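Local atomic coordinates of cytolethal distending toxin protein C (PDB entry 1SR4), a protein that forms one of the two lectin-like subunits of a three-part bacterial genotoxin, and probably helps present its DNase I-like partner to host cells through carbohydrate binding. Residues C[17-22]-C[44-49]; C[63-68]-C[93-98]; C[76-80]-C[123-127]. All blocks are in the same frame, centred on the assembly; numbering follows the deposited sequence.

Contact 1 (C[17-22]-C[44-49]); sequences PPRISL and THWELI
The guanidinium of Arg19 and the imidazole of His45 meet edge to edge: NH1 donates to ND1 over 3.0 Å, lying in the ring plane while ND1 lies in the guanidinium plane, although the two planes are turned 51° against each other. The Arg19 chain leaves with CG anti to the backbone N (chi1 -170°) and then bends twice, which lays CG and CD alongside the His45 ring and brings NH1 to His45, just ahead of the neighbouring strand. Histidine suits this place because ND1 can accept while NE2 is hydrogen-bonded to the carbonyl of Phe150, an arrangement consistent with a neutral ring. Thr44 OG1, itself bonded to Tyr41 O, also lies at the edge of this ring. Arg19 NH2 donates to water 1, which donates to Glu47 OE2 at 2.7 Å; the other carboxylate oxygen, OE1, forms a salt bridge with Lys69. At the edge of the Trp46 indole lies water 2, which joins Leu22 N to Thr44 O, while NE1 bonds to Val31 O. Thr44 O also receives the Ser21 hydroxyl, OG to O 2.7 Å, from well above the carbonyl plane. Between these groups the backbones pair through Ile20 N to Trp46 O, 2.9 Å, and the reciprocal Trp46 N to Ile20 O, with Leu48 N to Pro18 O as a third, nearly straight bond. Ile20 CG1 packs on Trp46 CB at 4.1 Å. Subunit B packs against Pro18, Ile20 and Leu48. Strands 19-22 and 46-49 form an antiparallel pair whose short segment axes are 107° apart, as befits the barrel of a ricin-type beta-trefoil.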
ATOM      1  N   PRO C  17       7.073  -6.592 -13.953  1.00 12.72           N
ATOM      2  CA  PRO C  17       6.682  -5.236 -13.537  1.00 12.26           C
ATOM      3  C   PRO C  17       5.170  -5.086 -13.288  1.00 11.73           C
ATOM      4  O   PRO C  17       4.351  -5.738 -13.939  1.00  9.39           O
ATOM      5  CB  PRO C  17       7.156  -4.371 -14.703  1.00 13.37           C
ATOM      6  CG  PRO C  17       8.345  -5.151 -15.249  1.00 12.77           C
ATOM      7  CD  PRO C  17       7.776  -6.556 -15.247  1.00 14.06           C
ATOM      8  N   PRO C  18       4.788  -4.221 -12.336  1.00 11.22           N
ATOM      9  CA  PRO C  18       3.374  -4.006 -12.031  1.00 11.84           C
ATOM     10  C   PRO C  18       2.653  -3.276 -13.167  1.00 12.86           C
ATOM     11  O   PRO C  18       3.247  -2.445 -13.866  1.00 13.28           O
ATOM     12  CB  PRO C  18       3.420  -3.174 -10.748  1.00 12.23           C
ATOM     13  CG  PRO C  18       4.673  -2.404 -10.889  1.00 11.47           C
ATOM     14  CD  PRO C  18       5.649  -3.394 -11.470  1.00 10.66           C
ATOM     15  N   ARG C  19       1.376  -3.595 -13.336  1.00 10.29           N
ATOM     16  CA  ARG C  19       0.538  -2.994 -14.361  1.00 10.06           C
ATOM     17  C   ARG C  19      -0.229  -1.822 -13.732  1.00  9.97           C
ATOM     18  O   ARG C  19      -0.728  -1.947 -12.620  1.00  9.51           O
ATOM     19  CB  ARG C  19      -0.462  -4.029 -14.875  1.00 10.76           C
ATOM     20  CG  ARG C  19      -1.229  -3.599 -16.106  1.00 11.64           C
ATOM     21  CD  ARG C  19      -0.340  -3.705 -17.334  1.00 13.58           C
ATOM     22  NE  ARG C  19       0.029  -5.094 -17.600  1.00 12.19           N
ATOM     23  CZ  ARG C  19      -0.743  -5.961 -18.247  1.00 16.23           C
ATOM     24  NH1 ARG C  19      -1.941  -5.590 -18.702  1.00 13.79           N
ATOM     25  NH2 ARG C  19      -0.315  -7.203 -18.450  1.00 14.40           N
ATOM     26  N   ILE C  20      -0.326  -0.695 -14.434  1.00  7.99           N
ATOM     27  CA  ILE C  20      -1.047   0.463 -13.908  1.00  9.45           C
ATOM     28  C   ILE C  20      -1.738   1.231 -15.029  1.00 11.01           C
ATOM     29  O   ILE C  20      -1.535   0.949 -16.223  1.00 10.77           O
ATOM     30  CB  ILE C  20      -0.078   1.503 -13.280  1.00  9.32           C
ATOM     31  CG1 ILE C  20       0.775   2.107 -14.407  1.00 11.32           C
ATOM     32  CG2 ILE C  20       0.824   0.852 -12.216  1.00  7.46           C
ATOM     33  CD1 ILE C  20       1.599   3.337 -14.023  1.00 12.27           C
ATOM     34  N   SER C  21      -2.572   2.189 -14.631  1.00  8.69           N
ATOM     35  CA  SER C  21      -3.150   3.126 -15.573  1.00  9.61           C
ATOM     36  C   SER C  21      -2.685   4.430 -14.910  1.00 11.60           C
ATOM     37  O   SER C  21      -2.652   4.525 -13.683  1.00 11.47           O
ATOM     38  CB  SER C  21      -4.676   3.061 -15.653  1.00  8.85           C
ATOM     39  OG  SER C  21      -5.085   2.165 -16.685  1.00 10.13           O
ATOM     40  N   LEU C  22      -2.280   5.397 -15.720  1.00 11.75           N
ATOM     41  CA  LEU C  22      -1.797   6.678 -15.225  1.00 11.89           C
ATOM     42  C   LEU C  22      -2.872   7.707 -15.524  1.00 10.44           C
ATOM     43  O   LEU C  22      -3.179   7.949 -16.686  1.00 10.55           O
ATOM     44  CB  LEU C  22      -0.498   7.032 -15.956  1.00 11.72           C
ATOM     45  CG  LEU C  22       0.276   8.293 -15.566  1.00 13.84           C
ATOM     46  CD1 LEU C  22       0.653   8.262 -14.088  1.00 12.32           C
ATOM     47  CD2 LEU C  22       1.542   8.363 -16.430  1.00 12.98           C
ATOM     48  N   THR C  44      -4.881   1.723 -22.341  1.00 12.28           N
ATOM     49  CA  THR C  44      -4.806   2.530 -21.119  1.00 10.68           C
ATOM     50  C   THR C  44      -3.842   1.938 -20.093  1.00 11.03           C
ATOM     51  O   THR C  44      -3.672   2.497 -18.997  1.00  9.55           O
ATOM     52  CB  THR C  44      -6.179   2.671 -20.422  1.00  9.72           C
ATOM     53  OG1 THR C  44      -6.616   1.379 -19.977  1.00 10.92           O
ATOM     54  CG2 THR C  44      -7.224   3.261 -21.372  1.00  9.60           C
ATOM     55  N   HIS C  45      -3.210   0.817 -20.453  1.00  9.82           N
ATOM     56  CA  HIS C  45      -2.267   0.128 -19.564  1.00  9.81           C
ATOM     57  C   HIS C  45      -0.802   0.447 -19.836  1.00 11.05           C
ATOM     58  O   HIS C  45      -0.399   0.650 -20.986  1.00  9.57           O
ATOM     59  CB  HIS C  45      -2.403  -1.400 -19.683  1.00  8.96           C
ATOM     60  CG  HIS C  45      -3.692  -1.952 -19.159  1.00  9.63           C
ATOM     61  ND1 HIS C  45      -3.803  -3.243 -18.693  1.00  9.95           N
ATOM     62  CD2 HIS C  45      -4.926  -1.405 -19.054  1.00 11.59           C
ATOM     63  CE1 HIS C  45      -5.053  -3.472 -18.326  1.00 11.83           C
ATOM     64  NE2 HIS C  45      -5.755  -2.375 -18.536  1.00 12.68           N
ATOM     65  N   TRP C  46      -0.022   0.458 -18.758  1.00 10.48           N
ATOM     66  CA  TRP C  46       1.419   0.681 -18.796  1.00 11.45           C
ATOM     67  C   TRP C  46       2.044  -0.221 -17.756  1.00 11.96           C
ATOM     68  O   TRP C  46       1.410  -0.551 -16.740  1.00 14.33           O
ATOM     69  CB  TRP C  46       1.790   2.115 -18.420  1.00 10.06           C
ATOM     70  CG  TRP C  46       1.167   3.151 -19.286  1.00 12.07           C
ATOM     71  CD1 TRP C  46       0.005   3.825 -19.056  1.00 13.57           C
ATOM     72  CD2 TRP C  46       1.683   3.644 -20.526  1.00 11.64           C
ATOM     73  NE1 TRP C  46      -0.231   4.717 -20.080  1.00 13.15           N
ATOM     74  CE2 TRP C  46       0.787   4.624 -20.992  1.00 11.96           C
ATOM     75  CE3 TRP C  46       2.823   3.354 -21.282  1.00  9.51           C
ATOM     76  CZ2 TRP C  46       0.992   5.319 -22.191  1.00 11.97           C
ATOM     77  CZ3 TRP C  46       3.030   4.040 -22.459  1.00 12.57           C
ATOM     78  CH2 TRP C  46       2.119   5.016 -22.905  1.00 11.40           C
ATOM     79  N   GLU C  47       3.283  -0.620 -18.016  1.00 11.52           N
ATOM     80  CA  GLU C  47       4.050  -1.414 -17.073  1.00 12.57           C
ATOM     81  C   GLU C  47       4.989  -0.396 -16.448  1.00 13.31           C
ATOM     82  O   GLU C  47       5.633   0.390 -17.157  1.00 11.19           O
ATOM     83  CB  GLU C  47       4.855  -2.496 -17.794  1.00 14.57           C
ATOM     84  CG  GLU C  47       3.957  -3.498 -18.515  1.00 18.52           C
ATOM     85  CD  GLU C  47       4.739  -4.500 -19.338  1.00 22.12           C
ATOM     86  OE1 GLU C  47       5.898  -4.196 -19.706  1.00 21.50           O
ATOM     87  OE2 GLU C  47       4.183  -5.580 -19.630  1.00 20.53           O
ATOM     88  N   LEU C  48       5.064  -0.397 -15.122  1.00 12.46           N
ATOM     89  CA  LEU C  48       5.913   0.555 -14.442  1.00 13.14           C
ATOM     90  C   LEU C  48       7.272  -0.074 -14.211  1.00 12.77           C
ATOM     91  O   LEU C  48       7.370  -1.046 -13.488  1.00 12.82           O
ATOM     92  CB  LEU C  48       5.276   0.958 -13.103  1.00 12.58           C
ATOM     93  CG  LEU C  48       6.007   2.047 -12.305  1.00 15.72           C
ATOM     94  CD1 LEU C  48       5.889   3.380 -13.055  1.00 15.23           C
ATOM     95  CD2 LEU C  48       5.392   2.181 -10.896  1.00 17.24           C
ATOM     96  N   ILE C  49       8.322   0.469 -14.822  1.00 13.09           N
ATOM     97  CA  ILE C  49       9.650  -0.099 -14.625  1.00 13.81           C
ATOM     98  C   ILE C  49      10.622   0.966 -14.119  1.00 13.70           C
ATOM     99  O   ILE C  49      10.559   2.119 -14.533  1.00 12.52           O
ATOM    100  CB  ILE C  49      10.187  -0.742 -15.935  1.00 17.72           C
ATOM    101  CG1 ILE C  49      10.353   0.315 -17.018  1.00 19.76           C
ATOM    102  CG2 ILE C  49       9.216  -1.813 -16.441  1.00 17.67           C
ATOM    103  CD1 ILE C  49      11.721   0.956 -17.008  1.00 30.21           C
TER
HETATM  104  O   HOH W   1       2.773  -6.774 -17.696  1.00 23.34           O
HETATM  105  O   HOH W   2      -3.161   5.055 -18.268  1.00  9.14           O

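Contact 2 (C[63-68]-C[93-98]); sequences GTLVQF and TVFNLI
Leu97 reaches across to strand 64-68 with every carbon of its side chain. Its CB sits 3.8 Å from Thr64 O, the acceptor of its own backbone N-H. CG, turned anti to the carbonyl carbon (chi1 -53°), comes within 4.0 Å of Val66 CG2. There the chain forks: CD1 rests on Val66 CG1, and CD2 meets the edge of the Phe68 ring at CZ, 4.0 Å away. A branched leucine suits the place, with one methyl against a beta-branched valine and the other against an aromatic ring, and Ile25 of subunit B packs against it as well. The same Phe68 ring touches Phe95 CB through CE2. These residues are part of the antiparallel sheet of a beta-trefoil, in which Thr64 pairs with Leu97 and Val66 with Phe95 as hydrogen-bonded pairs; Phe95 N to Val66 O, at 2.7 Å, is the shortest of their four bonds. Between them Leu65 faces Asn96 in a non-hydrogen-bonded pair, Leu65 CD2 lying against Asn96 CB while the amide ND2 turns to Arg60 O. Gly63, lacking a side chain, lets its CA approach both Leu97 O and Asn96 OD1 to 3.2 Å. At the far end the extended Gln67 donates from NE2 to Thr93 OG1, 2.9 Å away and near the amide plane. NE2 also bonds to Cys87 O; the length of glutamine lets the amide reach Thr93, the last residue of helix 90-93.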
ATOM      1  N   GLY C  63      13.448  12.083  -6.314  1.00 11.56           N
ATOM      2  CA  GLY C  63      12.342  11.257  -6.772  1.00 11.13           C
ATOM      3  C   GLY C  63      12.836   9.901  -7.263  1.00 12.86           C
ATOM      4  O   GLY C  63      14.010   9.561  -7.072  1.00 11.65           O
ATOM      5  N   THR C  64      11.947   9.134  -7.892  1.00 10.39           N
ATOM      6  CA  THR C  64      12.293   7.807  -8.408  1.00 10.91           C
ATOM      7  C   THR C  64      12.205   7.793  -9.931  1.00 10.23           C
ATOM      8  O   THR C  64      11.152   8.068 -10.499  1.00  8.81           O
ATOM      9  CB  THR C  64      11.324   6.735  -7.866  1.00 10.45           C
ATOM     10  OG1 THR C  64      11.393   6.717  -6.435  1.00 10.91           O
ATOM     11  CG2 THR C  64      11.670   5.352  -8.439  1.00  7.94           C
ATOM     12  N   LEU C  65      13.301   7.450 -10.591  1.00 10.14           N
ATOM     13  CA  LEU C  65      13.315   7.435 -12.051  1.00  9.77           C
ATOM     14  C   LEU C  65      12.623   6.193 -12.590  1.00  8.88           C
ATOM     15  O   LEU C  65      12.893   5.079 -12.143  1.00  9.16           O
ATOM     16  CB  LEU C  65      14.764   7.528 -12.564  1.00 10.46           C
ATOM     17  CG  LEU C  65      15.517   8.776 -12.073  1.00 11.26           C
ATOM     18  CD1 LEU C  65      16.872   8.849 -12.767  1.00 12.16           C
ATOM     19  CD2 LEU C  65      14.715  10.047 -12.368  1.00 11.88           C
ATOM     20  N   VAL C  66      11.710   6.393 -13.539  1.00  9.18           N
ATOM     21  CA  VAL C  66      10.965   5.290 -14.132  1.00 10.21           C
ATOM     22  C   VAL C  66      10.675   5.515 -15.609  1.00  9.58           C
ATOM     23  O   VAL C  66      11.004   6.550 -16.189  1.00 10.78           O
ATOM     24  CB  VAL C  66       9.570   5.083 -13.447  1.00  9.51           C
ATOM     25  CG1 VAL C  66       9.725   4.916 -11.930  1.00 10.99           C
ATOM     26  CG2 VAL C  66       8.646   6.268 -13.773  1.00 11.55           C
ATOM     27  N   GLN C  67      10.060   4.507 -16.210  1.00 11.04           N
ATOM     28  CA  GLN C  67       9.613   4.589 -17.587  1.00 10.46           C
ATOM     29  C   GLN C  67       8.233   3.946 -17.540  1.00 10.47           C
ATOM     30  O   GLN C  67       7.975   3.094 -16.694  1.00  9.48           O
ATOM     31  CB  GLN C  67      10.519   3.794 -18.529  1.00 11.90           C
ATOM     32  CG  GLN C  67      11.918   4.373 -18.712  1.00 13.76           C
ATOM     33  CD  GLN C  67      12.770   3.489 -19.607  1.00 17.48           C
ATOM     34  OE1 GLN C  67      12.962   2.314 -19.313  1.00 16.22           O
ATOM     35  NE2 GLN C  67      13.274   4.050 -20.708  1.00 15.29           N
ATOM     36  N   PHE C  68       7.346   4.370 -18.429  1.00 10.15           N
ATOM     37  CA  PHE C  68       6.017   3.791 -18.512  1.00 10.18           C
ATOM     38  C   PHE C  68       6.076   3.012 -19.826  1.00 11.37           C
ATOM     39  O   PHE C  68       6.122   3.601 -20.906  1.00 11.64           O
ATOM     40  CB  PHE C  68       4.965   4.899 -18.557  1.00  9.33           C
ATOM     41  CG  PHE C  68       5.001   5.805 -17.350  1.00 11.74           C
ATOM     42  CD1 PHE C  68       4.613   5.338 -16.100  1.00 11.08           C
ATOM     43  CD2 PHE C  68       5.496   7.105 -17.453  1.00 11.88           C
ATOM     44  CE1 PHE C  68       4.721   6.154 -14.963  1.00 11.76           C
ATOM     45  CE2 PHE C  68       5.606   7.920 -16.323  1.00 11.88           C
ATOM     46  CZ  PHE C  68       5.220   7.444 -15.082  1.00 10.37           C
ATOM     47  N   THR C  93      12.095   9.208 -22.543  1.00 13.36           N
ATOM     48  CA  THR C  93      11.236   8.217 -21.902  1.00 12.46           C
ATOM     49  C   THR C  93      11.398   8.039 -20.411  1.00 13.66           C
ATOM     50  O   THR C  93      10.549   7.402 -19.781  1.00 13.38           O
ATOM     51  CB  THR C  93      11.422   6.840 -22.553  1.00 11.61           C
ATOM     52  OG1 THR C  93      12.773   6.408 -22.375  1.00 11.15           O
ATOM     53  CG2 THR C  93      11.131   6.925 -24.054  1.00 14.90           C
ATOM     54  N   VAL C  94      12.468   8.587 -19.841  1.00 12.23           N
ATOM     55  CA  VAL C  94      12.677   8.437 -18.409  1.00 12.75           C
ATOM     56  C   VAL C  94      12.032   9.590 -17.652  1.00 13.32           C
ATOM     57  O   VAL C  94      12.330  10.768 -17.893  1.00 12.86           O
ATOM     58  CB  VAL C  94      14.166   8.347 -18.057  1.00 12.30           C
ATOM     59  CG1 VAL C  94      14.352   8.283 -16.527  1.00 11.24           C
ATOM     60  CG2 VAL C  94      14.771   7.086 -18.710  1.00 11.51           C
ATOM     61  N   PHE C  95      11.122   9.238 -16.753  1.00 11.04           N
ATOM     62  CA  PHE C  95      10.427  10.239 -15.960  1.00 11.62           C
ATOM     63  C   PHE C  95      10.761  10.064 -14.491  1.00 10.09           C
ATOM     64  O   PHE C  95      11.440   9.112 -14.114  1.00 10.12           O
ATOM     65  CB  PHE C  95       8.927  10.198 -16.258  1.00  8.92           C
ATOM     66  CG  PHE C  95       8.602  10.726 -17.624  1.00 12.50           C
ATOM     67  CD1 PHE C  95       8.447  12.102 -17.840  1.00 11.61           C
ATOM     68  CD2 PHE C  95       8.585   9.874 -18.724  1.00 13.33           C
ATOM     69  CE1 PHE C  95       8.290  12.619 -19.126  1.00 14.07           C
ATOM     70  CE2 PHE C  95       8.429  10.381 -20.022  1.00 14.94           C
ATOM     71  CZ  PHE C  95       8.283  11.764 -20.220  1.00 13.70           C
ATOM     72  N   ASN C  96      10.258  10.969 -13.666  1.00 10.85           N
ATOM     73  CA  ASN C  96      10.638  11.016 -12.263  1.00  9.61           C
ATOM     74  C   ASN C  96       9.451  11.173 -11.304  1.00  9.18           C
ATOM     75  O   ASN C  96       8.815  12.220 -11.282  1.00  8.39           O
ATOM     76  CB  ASN C  96      11.615  12.200 -12.174  1.00  9.67           C
ATOM     77  CG  ASN C  96      12.199  12.421 -10.803  1.00 10.38           C
ATOM     78  OD1 ASN C  96      12.095  11.582  -9.912  1.00 12.10           O
ATOM     79  ND2 ASN C  96      12.844  13.571 -10.633  1.00 10.89           N
ATOM     80  N   LEU C  97       9.178  10.140 -10.505  1.00  8.16           N
ATOM     81  CA  LEU C  97       8.059  10.167  -9.557  1.00  8.68           C
ATOM     82  C   LEU C  97       8.423  10.897  -8.268  1.00  8.38           C
ATOM     83  O   LEU C  97       9.366  10.534  -7.583  1.00  8.53           O
ATOM     84  CB  LEU C  97       7.599   8.739  -9.206  1.00  7.00           C
ATOM     85  CG  LEU C  97       7.250   7.775 -10.357  1.00  8.57           C
ATOM     86  CD1 LEU C  97       6.671   6.460  -9.805  1.00  7.68           C
ATOM     87  CD2 LEU C  97       6.236   8.438 -11.295  1.00  8.50           C
ATOM     88  N   ILE C  98       7.636  11.915  -7.950  1.00  8.31           N
ATOM     89  CA  ILE C  98       7.810  12.747  -6.754  1.00  8.68           C
ATOM     90  C   ILE C  98       6.610  12.454  -5.832  1.00  9.02           C
ATOM     91  O   ILE C  98       5.478  12.775  -6.178  1.00  9.63           O
ATOM     92  CB  ILE C  98       7.763  14.269  -7.122  1.00  8.69           C
ATOM     93  CG1 ILE C  98       8.895  14.633  -8.097  1.00 10.53           C
ATOM     94  CG2 ILE C  98       7.788  15.127  -5.850  1.00  9.61           C
ATOM     95  CD1 ILE C  98      10.317  14.260  -7.629  1.00  9.94           C
TER
HETATM   96  O   HOH W   3       9.631   8.515  -5.451  1.00 12.61           O
HETATM   97  O   HOH W   4       8.159   6.400 -20.307  1.00 10.14           O

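Contact 3 (C[76-80]-C[123-127]); sequences CFAFL and DLKLE
Phe79 presses its ring against the side chains of Leu124 and Leu126 and the backbone of 124-126, and this is the dense part of the contact. Leu126 CB lies over one face, 4.2 Å from the ring centroid and 13° off the normal, a CH-pi contact. At the edge Phe79 CE1 comes 3.7 Å from Leu124 O, and the same CE1 also touches Lys125 CA and Leu124 CG. A flat, wide ring suits this place, offering a face to one leucine and a rim to the other. Phe79 is the centre of an inverse gamma turn, closed by a weak bond from Leu80 N to Ala78 O, and this bend projects its side chain toward 124-126. Deeper in, the buried Phe77 meets Leu124 with its ring edge, CE1 to CD2 4.0 Å; Leu124 holds CG anti to its N (chi1 -169°), and CG meets Phe79 while CD2 meets Phe77. The contact packs the end of strand 75-77, in the hairpin with 84-86, against strand 125-127, in the hairpin with 115-117, both outside the six-stranded sheet. On the outer side the CB of Lys125 points away from 76-80, and NZ makes a long salt bridge with Asp123 OD1, 3.5 Å, within its own segment. No hydrogen bond spans the segments; the contact therefore rests on van der Waals packing and, probably, the hydrophobic effect, with no backbone pairing to set a register.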
ATOM      1  N   CYS C  76       7.793   3.105 -24.935  1.00 16.47           N
ATOM      2  CA  CYS C  76       7.566   3.797 -23.674  1.00 15.34           C
ATOM      3  C   CYS C  76       6.936   5.171 -23.877  1.00 13.88           C
ATOM      4  O   CYS C  76       7.174   5.837 -24.890  1.00 13.30           O
ATOM      5  CB  CYS C  76       8.903   3.952 -22.931  1.00 15.23           C
ATOM      6  SG  CYS C  76       9.566   2.450 -22.120  1.00 16.28           S
ATOM      7  N   PHE C  77       6.126   5.589 -22.908  1.00 11.18           N
ATOM      8  CA  PHE C  77       5.481   6.886 -22.975  1.00 12.14           C
ATOM      9  C   PHE C  77       6.508   7.994 -23.236  1.00 12.00           C
ATOM     10  O   PHE C  77       7.598   7.985 -22.664  1.00 11.08           O
ATOM     11  CB  PHE C  77       4.753   7.179 -21.658  1.00 12.57           C
ATOM     12  CG  PHE C  77       4.302   8.599 -21.534  1.00 14.01           C
ATOM     13  CD1 PHE C  77       3.130   9.022 -22.148  1.00 13.93           C
ATOM     14  CD2 PHE C  77       5.089   9.533 -20.870  1.00 14.20           C
ATOM     15  CE1 PHE C  77       2.747  10.364 -22.107  1.00 16.64           C
ATOM     16  CE2 PHE C  77       4.721  10.884 -20.820  1.00 15.61           C
ATOM     17  CZ  PHE C  77       3.548  11.299 -21.440  1.00 16.18           C
ATOM     18  N   ALA C  78       6.151   8.951 -24.086  1.00 13.02           N
ATOM     19  CA  ALA C  78       7.040  10.075 -24.386  1.00 14.26           C
ATOM     20  C   ALA C  78       6.270  11.210 -25.067  1.00 14.77           C
ATOM     21  O   ALA C  78       5.195  10.987 -25.619  1.00 14.69           O
ATOM     22  CB  ALA C  78       8.196   9.605 -25.285  1.00 14.61           C
ATOM     23  N   PHE C  79       6.798  12.429 -24.996  1.00 15.89           N
ATOM     24  CA  PHE C  79       6.170  13.575 -25.659  1.00 17.59           C
ATOM     25  C   PHE C  79       6.731  13.617 -27.086  1.00 19.97           C
ATOM     26  O   PHE C  79       7.361  14.583 -27.507  1.00 22.07           O
ATOM     27  CB  PHE C  79       6.504  14.875 -24.918  1.00 17.81           C
ATOM     28  CG  PHE C  79       5.760  15.036 -23.615  1.00 17.70           C
ATOM     29  CD1 PHE C  79       4.527  15.690 -23.577  1.00 18.01           C
ATOM     30  CD2 PHE C  79       6.262  14.473 -22.442  1.00 15.63           C
ATOM     31  CE1 PHE C  79       3.796  15.778 -22.388  1.00 19.29           C
ATOM     32  CE2 PHE C  79       5.547  14.549 -21.247  1.00 16.02           C
ATOM     33  CZ  PHE C  79       4.309  15.201 -21.217  1.00 17.11           C
ATOM     34  N   LEU C  80       6.516  12.534 -27.814  1.00 21.14           N
ATOM     35  CA  LEU C  80       6.981  12.406 -29.184  1.00 22.01           C
ATOM     36  C   LEU C  80       5.953  11.611 -29.968  1.00 23.59           C
ATOM     37  O   LEU C  80       5.212  10.796 -29.393  1.00 22.14           O
ATOM     38  CB  LEU C  80       8.305  11.645 -29.241  1.00 20.63           C
ATOM     39  CG  LEU C  80       9.619  12.302 -28.853  1.00 22.61           C
ATOM     40  CD1 LEU C  80      10.696  11.241 -28.875  1.00 22.49           C
ATOM     41  CD2 LEU C  80       9.951  13.449 -29.820  1.00 22.10           C
ATOM     42  N   ASP C 123      -5.316  17.674 -22.591  1.00 30.18           N
ATOM     43  CA  ASP C 123      -4.220  18.651 -22.500  1.00 29.33           C
ATOM     44  C   ASP C 123      -3.116  17.925 -21.730  1.00 27.36           C
ATOM     45  O   ASP C 123      -3.354  17.392 -20.652  1.00 27.67           O
ATOM     46  CB  ASP C 123      -4.645  19.897 -21.703  1.00 31.90           C
ATOM     47  CG  ASP C 123      -3.454  20.783 -21.296  1.00 34.83           C
ATOM     48  OD1 ASP C 123      -2.824  21.391 -22.185  1.00 36.63           O
ATOM     49  OD2 ASP C 123      -3.138  20.874 -20.084  1.00 33.90           O
ATOM     50  N   LEU C 124      -1.917  17.886 -22.284  1.00 23.74           N
ATOM     51  CA  LEU C 124      -0.821  17.208 -21.619  1.00 22.06           C
ATOM     52  C   LEU C 124       0.470  17.863 -22.052  1.00 21.04           C
ATOM     53  O   LEU C 124       0.843  17.791 -23.215  1.00 18.88           O
ATOM     54  CB  LEU C 124      -0.799  15.725 -22.003  1.00 22.21           C
ATOM     55  CG  LEU C 124       0.126  14.805 -21.199  1.00 24.90           C
ATOM     56  CD1 LEU C 124      -0.364  14.737 -19.763  1.00 23.99           C
ATOM     57  CD2 LEU C 124       0.138  13.399 -21.798  1.00 24.72           C
ATOM     58  N   LYS C 125       1.154  18.510 -21.118  1.00 21.30           N
ATOM     59  CA  LYS C 125       2.401  19.152 -21.467  1.00 22.69           C
ATOM     60  C   LYS C 125       3.445  19.026 -20.382  1.00 21.80           C
ATOM     61  O   LYS C 125       3.143  18.647 -19.251  1.00 19.48           O
ATOM     62  CB  LYS C 125       2.166  20.619 -21.813  1.00 26.37           C
ATOM     63  CG  LYS C 125       1.195  21.331 -20.907  1.00 31.04           C
ATOM     64  CD  LYS C 125       0.698  22.626 -21.558  1.00 34.61           C
ATOM     65  CE  LYS C 125       0.011  22.349 -22.894  1.00 38.04           C
ATOM     66  NZ  LYS C 125      -0.496  23.589 -23.561  1.00 39.73           N
ATOM     67  N   LEU C 126       4.676  19.336 -20.768  1.00 20.00           N
ATOM     68  CA  LEU C 126       5.832  19.274 -19.896  1.00 21.85           C
ATOM     69  C   LEU C 126       6.299  20.715 -19.743  1.00 22.71           C
ATOM     70  O   LEU C 126       6.871  21.292 -20.674  1.00 24.70           O
ATOM     71  CB  LEU C 126       6.899  18.419 -20.572  1.00 20.00           C
ATOM     72  CG  LEU C 126       8.137  17.955 -19.821  1.00 18.17           C
ATOM     73  CD1 LEU C 126       7.752  17.036 -18.679  1.00 17.50           C
ATOM     74  CD2 LEU C 126       9.044  17.234 -20.810  1.00 19.59           C
ATOM     75  N   GLU C 127       6.044  21.304 -18.581  1.00 22.51           N
ATOM     76  CA  GLU C 127       6.412  22.703 -18.363  1.00 22.33           C
ATOM     77  C   GLU C 127       7.328  22.976 -17.181  1.00 21.20           C
ATOM     78  O   GLU C 127       7.381  22.203 -16.220  1.00 20.06           O
ATOM     79  CB  GLU C 127       5.147  23.542 -18.199  1.00 24.58           C
ATOM     80  CG  GLU C 127       4.217  23.063 -17.100  1.00 27.36           C
ATOM     81  CD  GLU C 127       2.949  23.915 -16.978  1.00 28.48           C
ATOM     82  OE1 GLU C 127       3.063  25.133 -16.710  1.00 30.32           O
ATOM     83  OE2 GLU C 127       1.840  23.368 -17.144  1.00 25.66           O
TER

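In the fold
Contacts 1 and 2 are buried pairings in one antiparallel sheet. Strands 46-50 and 64-69 are neighbours there, so Ile49 O reaches Gln67 N, and Phe68 packs on Leu48. Both combine backbone hydrogen bonds with apolar side chains and touch subunit B, but contact 1 also carries the partly exposed Arg19, bonded to His45 and water-linked to Glu47, whereas every touching residue of contact 2 is buried. Contact 3 is smaller, lies at the surface, and has neither backbone bonding across it nor a neighbouring subunit against it. It still joins the others through Phe77: its N probably hydrogen-bonds Phe68 O, it also packs on the Trp46 ring, and its ring meets that of Phe95.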